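Local coordinates for protein rhamnosidase B (Bacillus sp., PDB 2OKX) that hydrolyses terminal alpha-L-rhamnosyl residues from rhamnose-containing glycosides, as a glycoside hydrolase of family GH78, at residues 828-833 and 838-843; 551-556 and 864-869; 806-811 and 822-827. All blocks are in the same frame, centred on the assembly; numbering follows the deposited sequence.

How the interactions relate
All three contacts lie in the six-hairpin glycosidase domain, and they share parts. Interactions 1 and 3 both use helix 817-833, interaction 3 its middle and interaction 1 its C-terminal part; their centres are about 13 Å apart. Interactions 1 and 2, with centres about 10 Å apart, are joined by two probable hydrogen bonds, W840 O to S865 OG at 2.6 Å and C839 N to T556 OG1 at 2.7 Å. Interactions 2 and 3, also about 13 Å between centres, meet where A867 CB comes within 3.9 Å of Y808 CD2. Bound glycerol, probably from the crystallisation liquor, lies near Q830 of interaction 1 and D823 of interaction 3.

Interaction 1 (828-833 and 838-843); sequences YGQMLR and TCWEMY
The backbone N-H of W840 points almost straight at the thioether of M831: W840 N lies 3.5 Å from M831 SD with an N-H...S angle of 167°, a nearly straight but weak N-H...S bond. The same sulfur also stands over the face of the W840 five-membered ring, 4.3 Å from its centroid, a Met-aromatic contact. One atom back, M831 CG makes a CH-pi contact over the six-membered ring at 3.7 Å from that centroid. With CG anti to its own carbonyl carbon (chi1 -66°) and the chain extended beyond, M831 runs along the indole face and carries CE to within 3.9 Å of Y843 CE2. The chain leaving helix 817-833 folds back against the helix's last turns after four intervening residues, within the alpha-barrel domain of this GH78 enzyme. With an alanine in place of W840, M831 would probably lose the flat surface beneath CG and SD, leaving a gap and a thioether freer to turn. Q830 crosses Y843 at about a right angle, its NE2 3.4 Å from Y843 CD2 and its amide plane 23° from the ring plane; NE2 is also bonded to N827 O. C839 SG approaches the Y828 ring at its edge, 4.0 Å from Y828 CE1, while the Y828 hydroxyl bonds to S865 O and that of Y843 to S804.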
loop_
_atom_site.group_PDB
_atom_site.type_symbol
_atom_site.label_atom_id
_atom_site.label_comp_id
_atom_site.label_asym_id
_atom_site.label_seq_id
_atom_site.Cartn_x
_atom_site.Cartn_y
_atom_site.Cartn_z
ATOM N N TYR A 828 -7.853 -18.099 10.777
ATOM C CA TYR A 828 -8.614 -16.888 10.540
ATOM C C TYR A 828 -9.464 -16.623 11.775
ATOM O O TYR A 828 -9.798 -15.476 12.077
ATOM C CB TYR A 828 -9.457 -17.036 9.273
ATOM C CG TYR A 828 -8.604 -16.982 8.025
ATOM C CD1 TYR A 828 -8.413 -15.780 7.338
ATOM C CD2 TYR A 828 -7.941 -18.123 7.556
ATOM C CE1 TYR A 828 -7.581 -15.714 6.218
ATOM C CE2 TYR A 828 -7.110 -18.067 6.441
ATOM C CZ TYR A 828 -6.935 -16.862 5.777
ATOM O OH TYR A 828 -6.114 -16.801 4.674
ATOM N N GLY A 829 -9.791 -17.686 12.504
ATOM C CA GLY A 829 -10.565 -17.524 13.723
ATOM C C GLY A 829 -9.797 -16.677 14.734
ATOM O O GLY A 829 -10.387 -15.895 15.483
ATOM N N GLN A 830 -8.475 -16.825 14.758
ATOM C CA GLN A 830 -7.651 -16.055 15.685
ATOM C C GLN A 830 -7.699 -14.567 15.320
ATOM O O GLN A 830 -7.590 -13.703 16.188
ATOM C CB GLN A 830 -6.204 -16.558 15.669
ATOM C CG GLN A 830 -5.388 -16.109 14.468
ATOM C CD GLN A 830 -3.941 -16.576 14.531
ATOM O OE1 GLN A 830 -3.275 -16.436 15.558
ATOM N NE2 GLN A 830 -3.444 -17.126 13.423
ATOM N N MET A 831 -7.866 -14.270 14.035
ATOM C CA MET A 831 -7.954 -12.881 13.588
ATOM C C MET A 831 -9.253 -12.297 14.123
ATOM O O MET A 831 -9.277 -11.192 14.669
ATOM C CB MET A 831 -7.966 -12.801 12.061
ATOM C CG MET A 831 -6.677 -13.243 11.404
ATOM S SD MET A 831 -6.787 -13.097 9.621
ATOM C CE MET A 831 -5.535 -14.285 9.105
ATOM N N LEU A 832 -10.335 -13.055 13.962
ATOM C CA LEU A 832 -11.646 -12.632 14.424
ATOM C C LEU A 832 -11.696 -12.484 15.945
ATOM O O LEU A 832 -12.473 -11.684 16.474
ATOM C CB LEU A 832 -12.706 -13.634 13.959
ATOM C CG LEU A 832 -12.947 -13.614 12.445
ATOM C CD1 LEU A 832 -13.714 -14.861 12.012
ATOM C CD2 LEU A 832 -13.707 -12.346 12.079
ATOM N N ARG A 833 -10.871 -13.256 16.645
ATOM C CA ARG A 833 -10.844 -13.182 18.100
ATOM C C ARG A 833 -10.466 -11.762 18.508
ATOM O O ARG A 833 -10.980 -11.234 19.492
ATOM C CB ARG A 833 -9.840 -14.186 18.677
ATOM C CG ARG A 833 -9.848 -14.269 20.212
ATOM C CD ARG A 833 -8.826 -13.320 20.855
ATOM N NE ARG A 833 -8.929 -13.318 22.318
ATOM C CZ ARG A 833 -9.848 -12.642 23.004
ATOM N NH1 ARG A 833 -10.747 -11.904 22.366
ATOM N NH2 ARG A 833 -9.872 -12.704 24.329
ATOM N N THR A 838 -10.676 -7.393 8.544
ATOM C CA THR A 838 -9.913 -7.659 7.328
ATOM C C THR A 838 -8.859 -8.715 7.666
ATOM O O THR A 838 -8.605 -8.989 8.839
ATOM C CB THR A 838 -9.209 -6.378 6.794
ATOM O OG1 THR A 838 -8.433 -5.780 7.839
ATOM C CG2 THR A 838 -10.236 -5.370 6.302
ATOM N N CYS A 839 -8.244 -9.303 6.642
ATOM C CA CYS A 839 -7.239 -10.343 6.839
ATOM C C CYS A 839 -5.829 -9.813 7.063
ATOM O O CYS A 839 -5.323 -8.993 6.288
ATOM C CB CYS A 839 -7.238 -11.292 5.641
ATOM S SG CYS A 839 -8.866 -12.003 5.336
ATOM N N TRP A 840 -5.197 -10.320 8.117
ATOM C CA TRP A 840 -3.849 -9.915 8.498
ATOM C C TRP A 840 -2.785 -10.260 7.477
ATOM O O TRP A 840 -2.863 -11.276 6.792
ATOM C CB TRP A 840 -3.447 -10.560 9.827
ATOM C CG TRP A 840 -4.304 -10.190 10.990
ATOM C CD1 TRP A 840 -5.253 -9.207 11.043
ATOM C CD2 TRP A 840 -4.280 -10.797 12.284
ATOM N NE1 TRP A 840 -5.824 -9.168 12.296
ATOM C CE2 TRP A 840 -5.243 -10.134 13.075
ATOM C CE3 TRP A 840 -3.537 -11.841 12.852
ATOM C CZ2 TRP A 840 -5.485 -10.482 14.409
ATOM C CZ3 TRP A 840 -3.779 -12.187 14.178
ATOM C CH2 TRP A 840 -4.746 -11.507 14.941
ATOM N N GLU A 841 -1.768 -9.410 7.413
ATOM C CA GLU A 841 -0.648 -9.604 6.508
ATOM C C GLU A 841 0.128 -10.858 6.913
ATOM O O GLU A 841 0.549 -11.643 6.066
ATOM C CB GLU A 841 0.276 -8.387 6.583
ATOM C CG GLU A 841 1.527 -8.466 5.730
ATOM C CD GLU A 841 2.459 -7.284 5.977
ATOM O OE1 GLU A 841 3.413 -7.099 5.195
ATOM O OE2 GLU A 841 2.237 -6.541 6.961
ATOM N N MET A 842 0.318 -11.032 8.215
ATOM C CA MET A 842 1.068 -12.171 8.731
ATOM C C MET A 842 0.419 -12.740 9.977
ATOM O O MET A 842 -0.510 -12.145 10.538
ATOM C CB MET A 842 2.496 -11.742 9.086
ATOM C CG MET A 842 3.273 -11.111 7.945
ATOM S SD MET A 842 4.786 -10.308 8.536
ATOM C CE MET A 842 4.066 -8.873 9.355
ATOM N N TYR A 843 0.921 -13.894 10.408
ATOM C CA TYR A 843 0.428 -14.547 11.610
ATOM C C TYR A 843 1.240 -14.062 12.803
ATOM O O TYR A 843 2.369 -13.593 12.646
ATOM C CB TYR A 843 0.563 -16.067 11.488
ATOM C CG TYR A 843 -0.416 -16.689 10.522
ATOM C CD1 TYR A 843 0.009 -17.611 9.566
ATOM C CD2 TYR A 843 -1.771 -16.359 10.569
ATOM C CE1 TYR A 843 -0.893 -18.190 8.676
ATOM C CE2 TYR A 843 -2.680 -16.932 9.686
ATOM C CZ TYR A 843 -2.233 -17.846 8.741
ATOM O OH TYR A 843 -3.130 -18.409 7.861
#

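Interaction 2 (551-556 and 864-869); sequences EISRHT and WSAAPG
S553 holds OG anti to its own carbonyl carbon and beside its backbone N (chi1 -68°), a torsion that does two things at once. It turns the hydroxyl back along helix 544-559 to bond with T549 O, and it lays the flank of the oxygen against the P868 ring, with S553 OG 3.4 Å from P868 CD. S553 CB, placed by the helix backbone itself, faces the chain beyond, 3.6 Å from G869 N. From the other segment A866 directs its methyl at the helix, where A866 CB rests 3.5 Å from S553 O. The backbones are correspondingly close, with S553 CA and A866 CA 4.4 Å apart. G869, having no side chain, adds no bulk at this point, and the turn that presents these residues is tied by G869 N to A866 O at 2.9 Å, just where helix 868-876 begins. The two helices stand near opposite ends of the domain's sequence, with 307 residues between the segments, so the contact joins parts of the domain far apart in sequence, consistent with closure of the (alpha/alpha)6 barrel expected of a six-hairpin glycosidase. A866 also touches V586 of helix 577-590, and P868 touches I824 and Y828 of helix 817-833. Within helix 544-559, T556 OG1 bonds to I552 O at 2.6 Å, reaching it from the face opposite to T556 N, so that this carbonyl serves two donors. No hydrogen bond crosses between the segments: the S553 hydroxyl and carbonyl find their polar partners, T549 O and T557 OG1, on their own helix, which implies that the interface is held by close apposition of small residues and van der Waals contact.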
loop_
_atom_site.group_PDB
_atom_site.type_symbol
_atom_site.label_atom_id
_atom_site.label_comp_id
_atom_site.label_asym_id
_atom_site.label_seq_id
_atom_site.Cartn_x
_atom_site.Cartn_y
_atom_site.Cartn_z
ATOM N N GLU A 551 -16.511 -13.166 4.997
ATOM C CA GLU A 551 -16.875 -11.759 5.077
ATOM C C GLU A 551 -15.635 -10.858 5.161
ATOM O O GLU A 551 -15.519 -9.892 4.416
ATOM C CB GLU A 551 -17.777 -11.546 6.299
ATOM C CG GLU A 551 -18.466 -10.200 6.372
ATOM C CD GLU A 551 -19.444 -9.976 5.231
ATOM O OE1 GLU A 551 -20.173 -10.923 4.863
ATOM O OE2 GLU A 551 -19.491 -8.843 4.713
ATOM N N ILE A 552 -14.696 -11.164 6.052
ATOM C CA ILE A 552 -13.515 -10.311 6.141
ATOM C C ILE A 552 -12.605 -10.482 4.928
ATOM O O ILE A 552 -11.896 -9.552 4.544
ATOM C CB ILE A 552 -12.707 -10.536 7.452
ATOM C CG1 ILE A 552 -12.122 -11.944 7.507
ATOM C CG2 ILE A 552 -13.604 -10.278 8.652
ATOM C CD1 ILE A 552 -11.173 -12.146 8.691
ATOM N N SER A 553 -12.632 -11.662 4.311
ATOM C CA SER A 553 -11.815 -11.895 3.124
ATOM C C SER A 553 -12.332 -11.027 1.978
ATOM O O SER A 553 -11.557 -10.466 1.205
ATOM C CB SER A 553 -11.862 -13.374 2.711
ATOM O OG SER A 553 -11.205 -14.202 3.662
ATOM N N ARG A 554 -13.653 -10.923 1.871
ATOM C CA ARG A 554 -14.272 -10.117 0.824
ATOM C C ARG A 554 -13.950 -8.636 1.067
ATOM O O ARG A 554 -13.598 -7.903 0.141
ATOM C CB ARG A 554 -15.791 -10.331 0.841
ATOM C CG ARG A 554 -16.549 -9.847 -0.395
ATOM C CD ARG A 554 -17.442 -8.642 -0.108
ATOM N NE ARG A 554 -18.370 -8.833 1.012
ATOM C CZ ARG A 554 -19.598 -9.343 0.933
ATOM N NH1 ARG A 554 -20.332 -9.452 2.034
ATOM N NH2 ARG A 554 -20.106 -9.738 -0.227
ATOM N N HIS A 555 -14.074 -8.195 2.314
ATOM C CA HIS A 555 -13.801 -6.796 2.629
ATOM C C HIS A 555 -12.335 -6.437 2.375
ATOM O O HIS A 555 -12.032 -5.365 1.854
ATOM C CB HIS A 555 -14.168 -6.489 4.082
ATOM C CG HIS A 555 -14.165 -5.028 4.398
ATOM N ND1 HIS A 555 -14.909 -4.115 3.681
ATOM C CD2 HIS A 555 -13.494 -4.316 5.334
ATOM C CE1 HIS A 555 -14.694 -2.902 4.161
ATOM N NE2 HIS A 555 -13.841 -2.998 5.165
ATOM N N THR A 556 -11.429 -7.337 2.737
ATOM C CA THR A 556 -10.001 -7.099 2.537
ATOM C C THR A 556 -9.704 -6.898 1.048
ATOM O O THR A 556 -8.953 -6.004 0.660
ATOM C CB THR A 556 -9.161 -8.291 3.029
ATOM O OG1 THR A 556 -9.468 -8.559 4.401
ATOM C CG2 THR A 556 -7.666 -7.985 2.892
ATOM N N TRP A 864 -3.632 -10.409 0.028
ATOM C CA TRP A 864 -2.926 -11.616 -0.378
ATOM C C TRP A 864 -3.232 -12.719 0.643
ATOM O O TRP A 864 -2.914 -13.893 0.432
ATOM C CB TRP A 864 -1.412 -11.345 -0.521
ATOM C CG TRP A 864 -0.573 -11.316 0.737
ATOM C CD1 TRP A 864 -1.006 -11.258 2.034
ATOM C CD2 TRP A 864 0.861 -11.343 0.797
ATOM N NE1 TRP A 864 0.070 -11.252 2.897
ATOM C CE2 TRP A 864 1.227 -11.303 2.162
ATOM C CE3 TRP A 864 1.872 -11.397 -0.174
ATOM C CZ2 TRP A 864 2.564 -11.317 2.583
ATOM C CZ3 TRP A 864 3.203 -11.413 0.242
ATOM C CH2 TRP A 864 3.535 -11.373 1.612
ATOM N N SER A 865 -3.903 -12.323 1.725
ATOM C CA SER A 865 -4.291 -13.224 2.812
ATOM C C SER A 865 -5.781 -13.595 2.779
ATOM O O SER A 865 -6.270 -14.247 3.702
ATOM C CB SER A 865 -4.012 -12.563 4.169
ATOM O OG SER A 865 -2.632 -12.319 4.376
ATOM N N ALA A 866 -6.498 -13.192 1.731
ATOM C CA ALA A 866 -7.940 -13.462 1.652
ATOM C C ALA A 866 -8.350 -14.828 1.091
ATOM O O ALA A 866 -9.449 -14.977 0.548
ATOM C CB ALA A 866 -8.627 -12.348 0.849
ATOM N N ALA A 867 -7.484 -15.822 1.251
ATOM C CA ALA A 867 -7.744 -17.177 0.756
ATOM C C ALA A 867 -9.174 -17.722 0.889
ATOM O O ALA A 867 -9.720 -18.264 -0.074
ATOM C CB ALA A 867 -6.765 -18.157 1.406
ATOM N N PRO A 868 -9.799 -17.597 2.076
ATOM C CA PRO A 868 -11.165 -18.119 2.225
ATOM C C PRO A 868 -12.145 -17.625 1.161
ATOM O O PRO A 868 -13.072 -18.346 0.784
ATOM C CB PRO A 868 -11.558 -17.671 3.634
ATOM C CG PRO A 868 -10.227 -17.657 4.355
ATOM C CD PRO A 868 -9.328 -17.000 3.340
ATOM N N GLY A 869 -11.937 -16.400 0.684
ATOM C CA GLY A 869 -12.816 -15.839 -0.332
ATOM C C GLY A 869 -12.791 -16.631 -1.627
ATOM O O GLY A 869 -13.713 -16.547 -2.441
#

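Interaction 3 (806-811 and 822-827); sequences FYYEAL and DDIRRN
Y808 OH donates to D823 OD2 at 2.6 Å, using the anti lone pair, the one turned away from the other carboxylate oxygen. The carboxylate sits at the edge of the phenol, with D823 OD2 also 3.2 Å from Y808 CE1, and the ring and carboxylate planes are 76° apart. On the other flank of the hydroxyl, I824 CG1 packs 3.6 Å from Y808 CE2. Y807 adds a second ring edge, its CE2 3.8 Å from D823 OD1. D823 can reach across because CG stands anti to its backbone N (chi1 -166°). One turn later N827 ND2 gives OD2 a second donor at 2.8 Å, coming from above the carboxylate plane, which fixes the group further; OD1 bonds to a glycerol molecule. The segment axes run nearly antiparallel, at 156°, and approach no closer than 11.9 Å, so the reach of the tyrosines, Y808 above all, to D823 spans the gap of this helical hairpin. Around it, Y808 meets F871 of helix 868-876 edge-to-face, Y807 OH bonds to L788 O of helix 778-789, and I824 rests on L546 and T549 of helix 544-559.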
loop_
_atom_site.group_PDB
_atom_site.type_symbol
_atom_site.label_atom_id
_atom_site.label_comp_id
_atom_site.label_asym_id
_atom_site.label_seq_id
_atom_site.Cartn_x
_atom_site.Cartn_y
_atom_site.Cartn_z
ATOM N N PHE A 806 -1.249 -21.082 -0.746
ATOM C CA PHE A 806 -0.581 -22.140 -1.492
ATOM C C PHE A 806 -0.786 -23.473 -0.779
ATOM O O PHE A 806 -0.957 -24.511 -1.418
ATOM C CB PHE A 806 0.912 -21.817 -1.633
ATOM C CG PHE A 806 1.186 -20.577 -2.442
ATOM C CD1 PHE A 806 0.850 -20.523 -3.790
ATOM C CD2 PHE A 806 1.761 -19.454 -1.853
ATOM C CE1 PHE A 806 1.081 -19.366 -4.543
ATOM C CE2 PHE A 806 1.998 -18.293 -2.596
ATOM C CZ PHE A 806 1.657 -18.249 -3.941
ATOM N N TYR A 807 -0.789 -23.437 0.548
ATOM C CA TYR A 807 -0.992 -24.644 1.345
ATOM C C TYR A 807 -2.382 -25.229 1.071
ATOM O O TYR A 807 -2.543 -26.448 0.952
ATOM C CB TYR A 807 -0.827 -24.309 2.830
ATOM C CG TYR A 807 -1.098 -25.454 3.784
ATOM C CD1 TYR A 807 -0.508 -26.707 3.598
ATOM C CD2 TYR A 807 -1.927 -25.274 4.884
ATOM C CE1 TYR A 807 -0.744 -27.750 4.493
ATOM C CE2 TYR A 807 -2.167 -26.305 5.783
ATOM C CZ TYR A 807 -1.573 -27.539 5.581
ATOM O OH TYR A 807 -1.812 -28.546 6.480
ATOM N N TYR A 808 -3.381 -24.358 0.961
ATOM C CA TYR A 808 -4.745 -24.811 0.694
ATOM C C TYR A 808 -4.855 -25.392 -0.716
ATOM O O TYR A 808 -5.595 -26.351 -0.941
ATOM C CB TYR A 808 -5.746 -23.663 0.885
ATOM C CG TYR A 808 -5.791 -23.109 2.303
ATOM C CD1 TYR A 808 -5.321 -23.855 3.385
ATOM C CD2 TYR A 808 -6.315 -21.839 2.560
ATOM C CE1 TYR A 808 -5.369 -23.346 4.697
ATOM C CE2 TYR A 808 -6.369 -21.325 3.860
ATOM C CZ TYR A 808 -5.894 -22.080 4.920
ATOM O OH TYR A 808 -5.951 -21.573 6.202
ATOM N N GLU A 809 -4.126 -24.817 -1.666
ATOM C CA GLU A 809 -4.160 -25.343 -3.027
ATOM C C GLU A 809 -3.614 -26.770 -2.987
ATOM O O GLU A 809 -4.083 -27.649 -3.715
ATOM C CB GLU A 809 -3.320 -24.477 -3.972
ATOM C CG GLU A 809 -3.991 -23.166 -4.385
ATOM C CD GLU A 809 -3.194 -22.396 -5.431
ATOM O OE1 GLU A 809 -2.112 -21.866 -5.099
ATOM O OE2 GLU A 809 -3.649 -22.324 -6.591
ATOM N N ALA A 810 -2.628 -26.994 -2.121
ATOM C CA ALA A 810 -2.031 -28.312 -1.961
ATOM C C ALA A 810 -3.029 -29.268 -1.306
ATOM O O ALA A 810 -3.145 -30.426 -1.718
ATOM C CB ALA A 810 -0.755 -28.221 -1.115
ATOM N N LEU A 811 -3.746 -28.791 -0.288
ATOM C CA LEU A 811 -4.730 -29.635 0.391
ATOM C C LEU A 811 -5.864 -30.012 -0.566
ATOM O O LEU A 811 -6.415 -31.106 -0.480
ATOM C CB LEU A 811 -5.301 -28.929 1.631
ATOM C CG LEU A 811 -4.330 -28.693 2.796
ATOM C CD1 LEU A 811 -5.037 -27.937 3.910
ATOM C CD2 LEU A 811 -3.807 -30.028 3.315
ATOM N N ASP A 822 -10.480 -26.817 8.860
ATOM C CA ASP A 822 -10.013 -26.684 10.233
ATOM C C ASP A 822 -8.870 -25.687 10.343
ATOM O O ASP A 822 -8.755 -24.980 11.344
ATOM C CB ASP A 822 -9.592 -28.038 10.805
ATOM C CG ASP A 822 -10.780 -28.923 11.129
ATOM O OD1 ASP A 822 -11.873 -28.384 11.409
ATOM O OD2 ASP A 822 -10.621 -30.157 11.124
ATOM N N ASP A 823 -8.026 -25.624 9.319
ATOM C CA ASP A 823 -6.914 -24.685 9.334
ATOM C C ASP A 823 -7.477 -23.266 9.242
ATOM O O ASP A 823 -7.046 -22.366 9.965
ATOM C CB ASP A 823 -5.965 -24.938 8.159
ATOM C CG ASP A 823 -4.638 -24.212 8.318
ATOM O OD1 ASP A 823 -3.722 -24.776 8.954
ATOM O OD2 ASP A 823 -4.513 -23.072 7.820
ATOM N N ILE A 824 -8.438 -23.069 8.344
ATOM C CA ILE A 824 -9.056 -21.761 8.183
ATOM C C ILE A 824 -9.704 -21.343 9.501
ATOM O O ILE A 824 -9.511 -20.219 9.969
ATOM C CB ILE A 824 -10.113 -21.783 7.049
ATOM C CG1 ILE A 824 -9.409 -21.899 5.695
ATOM C CG2 ILE A 824 -10.972 -20.521 7.090
ATOM C CD1 ILE A 824 -10.349 -22.109 4.522
ATOM N N ARG A 825 -10.460 -22.253 10.107
ATOM C CA ARG A 825 -11.120 -21.964 11.376
ATOM C C ARG A 825 -10.121 -21.496 12.433
ATOM O O ARG A 825 -10.354 -20.503 13.115
ATOM C CB ARG A 825 -11.850 -23.206 11.889
ATOM C CG ARG A 825 -13.122 -23.530 11.122
ATOM C CD ARG A 825 -13.526 -24.981 11.286
ATOM N NE ARG A 825 -14.823 -25.239 10.667
ATOM C CZ ARG A 825 -15.200 -26.413 10.173
ATOM N NH1 ARG A 825 -14.376 -27.453 10.212
ATOM N NH2 ARG A 825 -16.410 -26.546 9.648
ATOM N N ARG A 826 -9.010 -22.211 12.557
ATOM C CA ARG A 826 -7.997 -21.868 13.547
ATOM C C ARG A 826 -7.273 -20.564 13.244
ATOM O O ARG A 826 -7.233 -19.652 14.075
ATOM C CB ARG A 826 -6.971 -23.002 13.671
ATOM C CG ARG A 826 -5.746 -22.635 14.507
ATOM C CD ARG A 826 -4.832 -23.830 14.791
ATOM N NE ARG A 826 -4.533 -24.621 13.599
ATOM C CZ ARG A 826 -5.249 -25.667 13.199
ATOM N NH1 ARG A 826 -6.307 -26.050 13.900
ATOM N NH2 ARG A 826 -4.910 -26.328 12.100
ATOM N N ASN A 827 -6.715 -20.475 12.044
ATOM C CA ASN A 827 -5.939 -19.310 11.654
ATOM C C ASN A 827 -6.683 -18.017 11.393
ATOM O O ASN A 827 -6.194 -16.943 11.741
ATOM C CB ASN A 827 -5.050 -19.671 10.470
ATOM C CG ASN A 827 -3.917 -20.585 10.878
ATOM O OD1 ASN A 827 -3.242 -20.326 11.875
ATOM N ND2 ASN A 827 -3.699 -21.654 10.121
#